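Local structure of porin protein associated with imipenem resistance (Acinetobacter baumannii, 4FUV) at residues P18-T28 / L214-W225; Q139-L150 / E167-V178. The protein forms an eight-stranded beta-barrel in the outer membrane and probably takes part in the uptake of ornithine and imipenem. All blocks are in the same frame, centred on the assembly; numbering follows the deposited sequence.

How the interactions relate
From the N terminus the chain first runs through residues 18-28, whose partner, 214-225, is the very end of the modelled protein. Interaction 1 therefore joins the first barrel strand to the last and closes the barrel, enclosing nearly the whole fold. Interaction 2 falls within that span: 139-150 meets 167-178, closing the much smaller loop of residues 151-166, the far part of a hairpin, and pairing 147-154 with 162-172 within the hairpin and 134-144 with 177-187 beyond it. The two contacts meet side by side, because strand 162-172 is also the neighbour of strand 213-224. Val216 N probably bonds Gly169 O there, and one detergent molecule touches both contacts.

Interaction 1 (P18-T28 / L214-W225); sequences PVGARAEVGTT and LPVGKVGVNFFW. With C8E ((hydroxyethyloxy)tri(ethyloxy)octane), chain D; C8E ((hydroxyethyloxy)tri(ethyloxy)octane), chain F.
Pro18 offers its carbonyl to the indole of Trp225: NE1 reaches Pro18 O at 2.9 Å, with the oxygen close to the ring plane. Val19 CG2 lies beside the Phe224 ring, and Val19 and Gly20 form a classic beta bulge against Leu35. The indole of Trp225 spreads over Gly20, whose CA sits 3.6 Å from the centroid of the six-membered ring in a CH-pi contact; glycine suits this place because a side chain would collide with Phe223 O and the Phe224 ring.

From Ala21 to Val25 the strands are regularly antiparallel and the faces alternate. Ala21 makes paired backbone bonds with Phe223, its methyl on the apolar face that detergent touches. Arg22, on the polar face, extends beside Asn222 across from it, and one water accepts from both Arg22 NH1 and Asn222 ND2; Glu80 pairs with Arg22. Ala23 returns to the apolar face, bonded to Val221. Glu24 is polar again: Arg22 NE meets its OE1 at 2.8 Å, while Lys218 NZ approaches its OE2 at 3.1 Å from above the carboxylate plane. Lys218 gets there by a bend at chi3 (56°) in an otherwise extended chain. Tyr76 and Asn49 ND2 also bond Glu24 OE2, and Asn49 OD1 accepts from Lys218 NZ, so Asn49 holds both charged groups. Val25 pairs with Val219, CG1 packing 3.8 Å from Val219 CG2. Gly220 faces Glu24 and Gly26 faces Lys218, so these two long chains stand opposite residues without side chains.

Thr27 ends the pairing: its N bonds Gly217 O, and its OG1 takes the N-H of Gly217 at 3.0 Å, a side-chain oxygen replacing a strand carbonyl. Thr28 CG2 then rests near Leu214 CD2.

The chemistry is two-sided: a greasy surface fit for lipid, and a buried ionic network inside the barrel in which opposite charges probably offset one another.

Interaction 2 (Q139-L150 / E167-V178); sequences QMSYKNDIAPYL and EVGAYYTGNPTV. With C8E ((hydroxyethyloxy)tri(ethyloxy)octane), chain K; C8E ((hydroxyethyloxy)tri(ethyloxy)octane), chain D; C8E ((hydroxyethyloxy)tri(ethyloxy)octane), chain J.
Pro176 is the main bump at one end of this contact, and the ring of Tyr142 receives it. Pro176 CB stands 3.5 Å from the ring centroid, only 10° off the normal, in a CH-pi contact, while Thr173 OG1 comes to the ring's edge. Met140 CG, anti to the backbone N, lies against Pro176 CG at 3.6 Å, so Pro176 sits in the corner formed by the Met140 chain and the Tyr142 ring.

Two antiparallel pairings flank the turn at 145-146: Ser141 with Thr177, between strands 134-144 and 177-187, and Leu150 with Ala170, in the 147-154/162-172 hairpin of the barrel, where Pro148 O also takes Tyr172 N. Between them Asn144 crosses Thr173 and gives ND2 to Thr173 O, with a 168° angle at the hydrogen. Small Ala147 fits its methyl against Tyr172 O.

At the other end Tyr149 drives CD1 over the centre of the Tyr171 ring, the planes 41° apart. Gly169, lacking a side chain, lets the Tyr149 hydroxyl pass 3.6 Å from its CA to reach Glu167 OE2 at 2.7 Å, on the anti lone pair. Tyr96 bonds OE1.

Two tyrosine hydroxyls thus grip the buried carboxylate and probably stabilise its negative charge.

Interaction 1 (P18-T28 / L214-W225)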
# COMPACT_ATOMS: atom_id res chain seq x y z
N PRO A 18 16.79 -37.86 21.21
CA PRO A 18 16.57 -36.48 20.78
C PRO A 18 17.19 -35.50 21.77
O PRO A 18 17.35 -35.82 22.95
CB PRO A 18 15.04 -36.34 20.75
CG PRO A 18 14.54 -37.44 21.57
CD PRO A 18 15.52 -38.56 21.47
N VAL A 19 17.58 -34.35 21.26
CA VAL A 19 18.20 -33.30 22.04
C VAL A 19 17.14 -32.32 22.51
O VAL A 19 17.36 -31.54 23.44
CB VAL A 19 19.25 -32.54 21.21
CG1 VAL A 19 20.46 -33.41 20.97
CG2 VAL A 19 18.62 -32.07 19.85
N GLY A 20 15.98 -32.36 21.86
CA GLY A 20 14.94 -31.43 22.22
C GLY A 20 13.68 -31.55 21.40
O GLY A 20 13.46 -32.52 20.68
N ALA A 21 12.85 -30.53 21.52
CA ALA A 21 11.55 -30.52 20.87
C ALA A 21 11.18 -29.08 20.55
O ALA A 21 11.77 -28.13 21.07
CB ALA A 21 10.50 -31.15 21.77
N ARG A 22 10.23 -28.90 19.65
CA ARG A 22 9.80 -27.55 19.36
C ARG A 22 8.30 -27.50 19.15
O ARG A 22 7.70 -28.50 18.76
CB ARG A 22 10.56 -26.98 18.16
CG ARG A 22 10.15 -27.51 16.79
CD ARG A 22 11.04 -26.97 15.68
NE ARG A 22 10.70 -27.55 14.38
CZ ARG A 22 11.56 -27.75 13.38
NH1 ARG A 22 12.84 -27.41 13.49
NH2 ARG A 22 11.12 -28.30 12.25
N ALA A 23 7.72 -26.35 19.43
CA ALA A 23 6.32 -26.07 19.14
C ALA A 23 6.30 -25.03 18.05
O ALA A 23 7.10 -24.09 18.06
CB ALA A 23 5.61 -25.55 20.38
N GLU A 24 5.37 -25.17 17.10
CA GLU A 24 5.35 -24.29 15.95
C GLU A 24 3.94 -24.05 15.44
O GLU A 24 3.03 -24.87 15.63
CB GLU A 24 6.24 -24.86 14.84
CG GLU A 24 5.72 -26.16 14.20
CD GLU A 24 6.84 -27.07 13.68
OE1 GLU A 24 7.98 -26.98 14.19
OE2 GLU A 24 6.59 -27.86 12.75
N VAL A 25 3.78 -22.91 14.79
CA VAL A 25 2.55 -22.51 14.15
C VAL A 25 2.92 -21.92 12.79
O VAL A 25 3.86 -21.13 12.66
CB VAL A 25 1.77 -21.49 15.01
CG1 VAL A 25 2.64 -20.28 15.38
CG2 VAL A 25 0.50 -21.04 14.32
N GLY A 26 2.22 -22.35 11.75
CA GLY A 26 2.52 -21.83 10.43
C GLY A 26 1.43 -22.08 9.41
O GLY A 26 0.31 -22.47 9.76
N THR A 27 1.76 -21.87 8.15
CA THR A 27 0.77 -21.91 7.08
C THR A 27 0.27 -23.32 6.74
O THR A 27 -0.75 -23.48 6.05
CB THR A 27 1.29 -21.20 5.81
OG1 THR A 27 2.48 -21.84 5.34
CG2 THR A 27 1.59 -19.73 6.09
N THR A 28 0.98 -24.34 7.23
CA THR A 28 0.50 -25.72 7.07
C THR A 28 -0.02 -26.29 8.39
O THR A 28 -0.09 -27.50 8.58
CB THR A 28 1.57 -26.65 6.49
OG1 THR A 28 2.76 -26.58 7.28
CG2 THR A 28 1.89 -26.28 5.04
N LEU A 214 3.93 -26.15 -2.81
CA LEU A 214 3.20 -25.63 -1.67
C LEU A 214 4.19 -24.88 -0.78
O LEU A 214 5.04 -25.52 -0.14
CB LEU A 214 2.54 -26.77 -0.88
CG LEU A 214 1.85 -26.39 0.44
CD1 LEU A 214 0.68 -25.43 0.17
CD2 LEU A 214 1.37 -27.63 1.23
N PRO A 215 4.10 -23.55 -0.75
CA PRO A 215 5.02 -22.72 0.05
C PRO A 215 4.66 -22.84 1.53
O PRO A 215 3.49 -23.04 1.86
CB PRO A 215 4.76 -21.29 -0.45
CG PRO A 215 3.89 -21.44 -1.68
CD PRO A 215 3.14 -22.72 -1.50
N VAL A 216 5.65 -22.72 2.41
CA VAL A 216 5.44 -22.89 3.84
C VAL A 216 6.14 -21.80 4.63
O VAL A 216 7.29 -21.47 4.36
CB VAL A 216 6.02 -24.23 4.33
CG1 VAL A 216 5.64 -24.47 5.79
CG2 VAL A 216 5.52 -25.37 3.47
N GLY A 217 5.44 -21.22 5.59
CA GLY A 217 6.05 -20.33 6.54
C GLY A 217 5.63 -20.75 7.94
O GLY A 217 4.44 -20.97 8.18
N LYS A 218 6.59 -20.89 8.85
CA LYS A 218 6.27 -21.24 10.23
C LYS A 218 7.17 -20.51 11.23
O LYS A 218 8.29 -20.13 10.90
CB LYS A 218 6.32 -22.77 10.45
CG LYS A 218 7.69 -23.42 10.20
CD LYS A 218 7.66 -24.94 10.47
CE LYS A 218 6.58 -25.64 9.64
NZ LYS A 218 6.68 -27.13 9.69
N VAL A 219 6.66 -20.30 12.44
CA VAL A 219 7.45 -19.78 13.55
C VAL A 219 7.22 -20.66 14.77
O VAL A 219 6.26 -21.44 14.79
CB VAL A 219 7.10 -18.31 13.88
CG1 VAL A 219 7.54 -17.39 12.74
CG2 VAL A 219 5.59 -18.16 14.13
N GLY A 220 8.08 -20.56 15.77
CA GLY A 220 7.95 -21.40 16.95
C GLY A 220 9.02 -21.25 18.02
O GLY A 220 9.86 -20.35 17.99
N VAL A 221 8.96 -22.15 18.98
CA VAL A 221 9.88 -22.12 20.10
C VAL A 221 10.58 -23.46 20.21
O VAL A 221 9.94 -24.51 20.11
CB VAL A 221 9.10 -21.81 21.39
CG1 VAL A 221 10.05 -21.70 22.58
CG2 VAL A 221 8.30 -20.53 21.21
N ASN A 222 11.90 -23.42 20.39
CA ASN A 222 12.71 -24.61 20.57
C ASN A 222 13.00 -24.83 22.05
O ASN A 222 13.29 -23.88 22.79
CB ASN A 222 14.04 -24.49 19.81
CG ASN A 222 13.85 -24.36 18.30
OD1 ASN A 222 14.21 -23.35 17.70
ND2 ASN A 222 13.29 -25.39 17.68
N PHE A 223 12.90 -26.07 22.50
CA PHE A 223 13.25 -26.42 23.87
C PHE A 223 14.35 -27.46 23.86
O PHE A 223 14.28 -28.43 23.11
CB PHE A 223 12.03 -26.97 24.63
CG PHE A 223 10.85 -26.03 24.65
CD1 PHE A 223 10.73 -25.05 25.63
CD2 PHE A 223 9.84 -26.14 23.70
CE1 PHE A 223 9.65 -24.19 25.65
CE2 PHE A 223 8.75 -25.28 23.71
CZ PHE A 223 8.65 -24.31 24.69
N PHE A 224 15.37 -27.27 24.69
CA PHE A 224 16.48 -28.22 24.76
C PHE A 224 16.69 -28.72 26.17
O PHE A 224 16.77 -27.93 27.11
CB PHE A 224 17.77 -27.59 24.21
CG PHE A 224 17.69 -27.28 22.74
CD1 PHE A 224 17.84 -28.29 21.80
CD2 PHE A 224 17.44 -25.99 22.30
CE1 PHE A 224 17.75 -28.01 20.44
CE2 PHE A 224 17.37 -25.70 20.95
CZ PHE A 224 17.52 -26.71 20.02
N TRP A 225 16.74 -30.04 26.32
CA TRP A 225 17.03 -30.64 27.61
C TRP A 225 18.50 -31.06 27.71
O TRP A 225 19.31 -30.69 26.87
CB TRP A 225 16.13 -31.84 27.86
CG TRP A 225 15.89 -32.72 26.67
CD1 TRP A 225 16.79 -33.58 26.08
CD2 TRP A 225 14.66 -32.88 25.95
NE1 TRP A 225 16.19 -34.24 25.04
CE2 TRP A 225 14.88 -33.83 24.94
CE3 TRP A 225 13.39 -32.29 26.07
CZ2 TRP A 225 13.88 -34.21 24.04
CZ3 TRP A 225 12.41 -32.68 25.18
CH2 TRP A 225 12.66 -33.62 24.18
C1 C8E D . 7.82 -15.63 9.47
C2 C8E D . 8.12 -16.70 8.43
C3 C8E D . 7.16 -16.56 7.25
C5 C8E D . 5.22 -18.24 3.51
C6 C8E D . 4.58 -18.63 2.18
C7 C8E D . 3.12 -18.19 2.08
C8 C8E D . 2.14 -19.25 2.57
O9 C8E D . 1.08 -19.44 1.64
C10 C8E D . 0.40 -20.66 1.86
C11 C8E D . -0.93 -20.71 1.10
O12 C8E D . -0.76 -21.40 -0.12
C13 C8E D . -1.92 -22.04 -0.59
C14 C8E D . -1.53 -22.78 -1.87
O15 C8E D . -0.35 -22.16 -2.34
C16 C8E D . -0.40 -21.74 -3.69
C17 C8E D . 1.01 -21.55 -4.21
O18 C8E D . 1.17 -20.21 -4.62
C4 C8E F . 9.51 -15.49 17.22
C5 C8E F . 8.72 -16.79 17.13
C6 C8E F . 8.17 -17.19 18.50
C7 C8E F . 6.79 -17.83 18.36
O9 C8E F . 4.14 -21.89 18.97
C10 C8E F . 3.07 -22.24 19.83
C11 C8E F . 2.04 -23.05 19.05
O12 C8E F . 2.12 -24.43 19.34
C13 C8E F . 0.87 -25.08 19.21
C14 C8E F . 0.83 -26.33 20.07
C16 C8E F . -0.60 -29.31 18.44
C17 C8E F . -0.43 -30.59 17.63
O18 C8E F . -1.68 -31.25 17.54
C19 C8E F . -2.64 -30.50 16.85
C20 C8E F . -3.87 -31.36 16.57
O21 C8E F . -5.02 -30.67 17.02
O HOH W 1 13.85 -24.95 14.82
O HOH W 2 1.57 -23.09 3.31

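Interaction 2 (Q139-L150 / E167-V178)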
# COMPACT_ATOMS: atom_id res chain seq x y z
N GLN A 139 -12.29 -24.44 -3.54
CA GLN A 139 -11.78 -25.54 -2.75
C GLN A 139 -10.54 -26.09 -3.41
O GLN A 139 -10.50 -26.30 -4.62
CB GLN A 139 -12.82 -26.64 -2.62
CG GLN A 139 -14.14 -26.15 -2.06
CD GLN A 139 -15.18 -27.24 -2.00
OE1 GLN A 139 -15.67 -27.71 -3.02
NE2 GLN A 139 -15.51 -27.67 -0.78
N MET A 140 -9.52 -26.33 -2.61
CA MET A 140 -8.21 -26.67 -3.12
C MET A 140 -7.52 -27.60 -2.13
O MET A 140 -7.37 -27.26 -0.96
CB MET A 140 -7.41 -25.39 -3.29
CG MET A 140 -6.09 -25.56 -3.97
SD MET A 140 -5.19 -24.02 -3.96
CE MET A 140 -6.41 -22.91 -4.65
N SER A 141 -7.13 -28.79 -2.59
CA SER A 141 -6.55 -29.76 -1.68
C SER A 141 -5.19 -30.26 -2.15
O SER A 141 -5.01 -30.65 -3.31
CB SER A 141 -7.49 -30.95 -1.49
OG SER A 141 -7.81 -31.53 -2.74
N TYR A 142 -4.23 -30.25 -1.23
CA TYR A 142 -2.93 -30.84 -1.47
C TYR A 142 -2.86 -32.16 -0.71
O TYR A 142 -2.92 -32.18 0.52
CB TYR A 142 -1.83 -29.91 -0.97
CG TYR A 142 -1.70 -28.64 -1.78
CD1 TYR A 142 -2.52 -27.55 -1.53
CD2 TYR A 142 -0.75 -28.53 -2.78
CE1 TYR A 142 -2.41 -26.39 -2.27
CE2 TYR A 142 -0.62 -27.37 -3.52
CZ TYR A 142 -1.46 -26.31 -3.26
OH TYR A 142 -1.36 -25.15 -3.99
N LYS A 143 -2.73 -33.26 -1.45
CA LYS A 143 -2.61 -34.56 -0.82
C LYS A 143 -1.48 -35.34 -1.47
O LYS A 143 -1.51 -35.58 -2.67
CB LYS A 143 -3.93 -35.32 -0.91
CG LYS A 143 -3.84 -36.76 -0.48
N ASN A 144 -0.50 -35.76 -0.68
CA ASN A 144 0.68 -36.45 -1.19
C ASN A 144 1.15 -37.47 -0.18
O ASN A 144 1.32 -37.14 1.00
CB ASN A 144 1.84 -35.46 -1.41
CG ASN A 144 1.60 -34.47 -2.53
OD1 ASN A 144 1.12 -33.37 -2.30
ND2 ASN A 144 1.97 -34.85 -3.75
N ASP A 145 1.37 -38.71 -0.61
CA ASP A 145 1.86 -39.72 0.31
C ASP A 145 3.25 -39.31 0.78
O ASP A 145 3.59 -39.43 1.97
CB ASP A 145 1.89 -41.11 -0.34
CG ASP A 145 0.51 -41.75 -0.41
OD1 ASP A 145 -0.38 -41.32 0.34
OD2 ASP A 145 0.33 -42.70 -1.20
N ILE A 146 4.04 -38.79 -0.15
CA ILE A 146 5.37 -38.29 0.15
C ILE A 146 5.76 -37.18 -0.83
O ILE A 146 5.74 -37.38 -2.04
CB ILE A 146 6.42 -39.43 0.16
CG1 ILE A 146 7.83 -38.87 0.28
CG2 ILE A 146 6.30 -40.30 -1.08
CD1 ILE A 146 8.90 -39.92 0.15
N ALA A 147 6.06 -36.00 -0.29
CA ALA A 147 6.49 -34.86 -1.10
C ALA A 147 7.83 -34.35 -0.58
O ALA A 147 8.00 -34.17 0.62
CB ALA A 147 5.46 -33.74 -1.03
N PRO A 148 8.78 -34.11 -1.49
CA PRO A 148 10.09 -33.58 -1.11
C PRO A 148 9.93 -32.15 -0.62
O PRO A 148 9.01 -31.44 -1.07
CB PRO A 148 10.88 -33.58 -2.43
CG PRO A 148 10.07 -34.36 -3.38
CD PRO A 148 8.65 -34.25 -2.95
N TYR A 149 10.82 -31.73 0.27
CA TYR A 149 10.76 -30.42 0.88
C TYR A 149 12.15 -29.79 0.87
O TYR A 149 13.14 -30.47 1.09
CB TYR A 149 10.33 -30.56 2.35
CG TYR A 149 10.31 -29.25 3.11
CD1 TYR A 149 9.31 -28.29 2.87
CD2 TYR A 149 11.27 -28.96 4.08
CE1 TYR A 149 9.29 -27.08 3.57
CE2 TYR A 149 11.25 -27.76 4.79
CZ TYR A 149 10.26 -26.82 4.52
OH TYR A 149 10.24 -25.63 5.22
N LEU A 150 12.20 -28.48 0.65
CA LEU A 150 13.43 -27.72 0.80
C LEU A 150 13.04 -26.43 1.50
O LEU A 150 12.03 -25.82 1.17
CB LEU A 150 14.06 -27.39 -0.57
CG LEU A 150 15.28 -26.46 -0.51
CD1 LEU A 150 16.44 -27.17 0.20
CD2 LEU A 150 15.73 -25.90 -1.89
N GLU A 167 10.88 -20.44 9.79
CA GLU A 167 11.32 -21.28 8.69
C GLU A 167 10.45 -21.03 7.47
O GLU A 167 9.21 -20.94 7.57
CB GLU A 167 11.25 -22.76 9.06
CG GLU A 167 11.90 -23.71 8.03
CD GLU A 167 11.82 -25.19 8.43
OE1 GLU A 167 12.30 -25.54 9.53
OE2 GLU A 167 11.28 -25.99 7.65
N VAL A 168 11.09 -20.94 6.32
CA VAL A 168 10.36 -20.80 5.06
C VAL A 168 10.88 -21.82 4.06
O VAL A 168 12.09 -22.03 3.94
CB VAL A 168 10.43 -19.35 4.48
CG1 VAL A 168 9.97 -18.33 5.52
CG2 VAL A 168 11.83 -19.02 4.01
N GLY A 169 9.96 -22.48 3.38
CA GLY A 169 10.34 -23.42 2.34
C GLY A 169 9.20 -23.75 1.41
O GLY A 169 8.22 -22.99 1.28
N ALA A 170 9.29 -24.91 0.77
CA ALA A 170 8.21 -25.35 -0.11
C ALA A 170 8.27 -26.85 -0.35
O ALA A 170 9.36 -27.43 -0.43
CB ALA A 170 8.26 -24.59 -1.45
N TYR A 171 7.10 -27.47 -0.43
CA TYR A 171 6.99 -28.86 -0.81
C TYR A 171 6.73 -28.92 -2.30
O TYR A 171 5.96 -28.12 -2.82
CB TYR A 171 5.83 -29.52 -0.05
CG TYR A 171 6.00 -29.57 1.45
CD1 TYR A 171 6.79 -30.55 2.06
CD2 TYR A 171 5.37 -28.65 2.28
CE1 TYR A 171 6.95 -30.60 3.45
CE2 TYR A 171 5.53 -28.68 3.66
CZ TYR A 171 6.31 -29.66 4.23
OH TYR A 171 6.44 -29.69 5.61
N TYR A 172 7.38 -29.84 -2.99
CA TYR A 172 7.03 -30.11 -4.37
C TYR A 172 5.88 -31.11 -4.35
O TYR A 172 6.08 -32.29 -4.08
CB TYR A 172 8.21 -30.69 -5.14
CG TYR A 172 7.84 -31.22 -6.52
CD1 TYR A 172 7.18 -30.42 -7.45
CD2 TYR A 172 8.16 -32.52 -6.89
CE1 TYR A 172 6.85 -30.91 -8.72
CE2 TYR A 172 7.84 -33.01 -8.16
CZ TYR A 172 7.18 -32.21 -9.06
OH TYR A 172 6.87 -32.71 -10.30
N THR A 173 4.68 -30.61 -4.62
CA THR A 173 3.46 -31.39 -4.49
C THR A 173 2.79 -31.71 -5.82
O THR A 173 1.93 -32.59 -5.89
CB THR A 173 2.44 -30.60 -3.67
OG1 THR A 173 2.25 -29.32 -4.29
CG2 THR A 173 2.97 -30.39 -2.27
N GLY A 174 3.18 -30.99 -6.87
CA GLY A 174 2.40 -31.01 -8.10
C GLY A 174 1.16 -30.15 -7.86
O GLY A 174 0.89 -29.76 -6.71
N ASN A 175 0.42 -29.83 -8.92
CA ASN A 175 -0.80 -29.04 -8.75
C ASN A 175 -1.81 -29.71 -7.83
O ASN A 175 -2.00 -30.92 -7.90
CB ASN A 175 -1.46 -28.77 -10.10
CG ASN A 175 -0.58 -27.98 -11.03
OD1 ASN A 175 0.23 -28.54 -11.75
ND2 ASN A 175 -0.73 -26.67 -11.01
N PRO A 176 -2.49 -28.91 -7.01
CA PRO A 176 -3.52 -29.43 -6.11
C PRO A 176 -4.78 -29.78 -6.87
O PRO A 176 -4.92 -29.43 -8.05
CB PRO A 176 -3.79 -28.24 -5.18
CG PRO A 176 -3.56 -27.04 -6.07
CD PRO A 176 -2.41 -27.43 -6.97
N THR A 177 -5.69 -30.48 -6.21
CA THR A 177 -7.04 -30.67 -6.73
C THR A 177 -7.76 -29.35 -6.49
O THR A 177 -7.57 -28.73 -5.45
CB THR A 177 -7.76 -31.81 -5.99
OG1 THR A 177 -7.18 -33.06 -6.38
CG2 THR A 177 -9.24 -31.84 -6.33
N VAL A 178 -8.60 -28.93 -7.43
CA VAL A 178 -9.20 -27.61 -7.31
C VAL A 178 -10.63 -27.60 -7.85
O VAL A 178 -10.95 -28.25 -8.84
CB VAL A 178 -8.31 -26.54 -8.01
CG1 VAL A 178 -8.06 -26.90 -9.45
CG2 VAL A 178 -8.93 -25.15 -7.90
C8 C8E K . 12.91 -30.84 -4.11
O9 C8E K . 12.71 -30.99 -5.51
C10 C8E K . 12.55 -32.35 -5.89
C11 C8E K . 12.35 -32.44 -7.40
O12 C8E K . 12.75 -33.72 -7.84
C13 C8E K . 11.73 -34.69 -7.68
O15 C8E K . 9.53 -36.68 -6.51
C16 C8E K . 8.30 -36.96 -5.87
C17 C8E K . 7.48 -35.68 -5.90
O18 C8E K . 6.11 -35.97 -5.72
C19 C8E K . 5.30 -34.90 -6.18
C20 C8E K . 5.14 -35.00 -7.70
O21 C8E K . 3.78 -34.91 -8.07
C1 C8E D . 7.82 -15.63 9.47
C2 C8E D . 8.12 -16.70 8.43
C3 C8E D . 7.16 -16.56 7.25
C5 C8E D . 5.22 -18.24 3.51
C6 C8E D . 4.58 -18.63 2.18
C7 C8E D . 3.12 -18.19 2.08
C8 C8E D . 2.14 -19.25 2.57
O9 C8E D . 1.08 -19.44 1.64
C10 C8E D . 0.40 -20.66 1.86
C11 C8E D . -0.93 -20.71 1.10
O12 C8E D . -0.76 -21.40 -0.12
C13 C8E D . -1.92 -22.04 -0.59
C14 C8E D . -1.53 -22.78 -1.87
O15 C8E D . -0.35 -22.16 -2.34
C16 C8E D . -0.40 -21.74 -3.69
C17 C8E D . 1.01 -21.55 -4.21
O18 C8E D . 1.17 -20.21 -4.62
C8 C8E J . 12.59 -23.30 -1.60
O9 C8E J . 12.01 -22.31 -0.77
C10 C8E J . 12.86 -21.18 -0.64
C11 C8E J . 12.01 -19.93 -0.39
O18 C8E J . 7.92 -21.82 -4.85
C19 C8E J . 8.90 -21.90 -5.86
C20 C8E J . 10.14 -22.51 -5.21
O21 C8E J . 10.24 -23.84 -5.65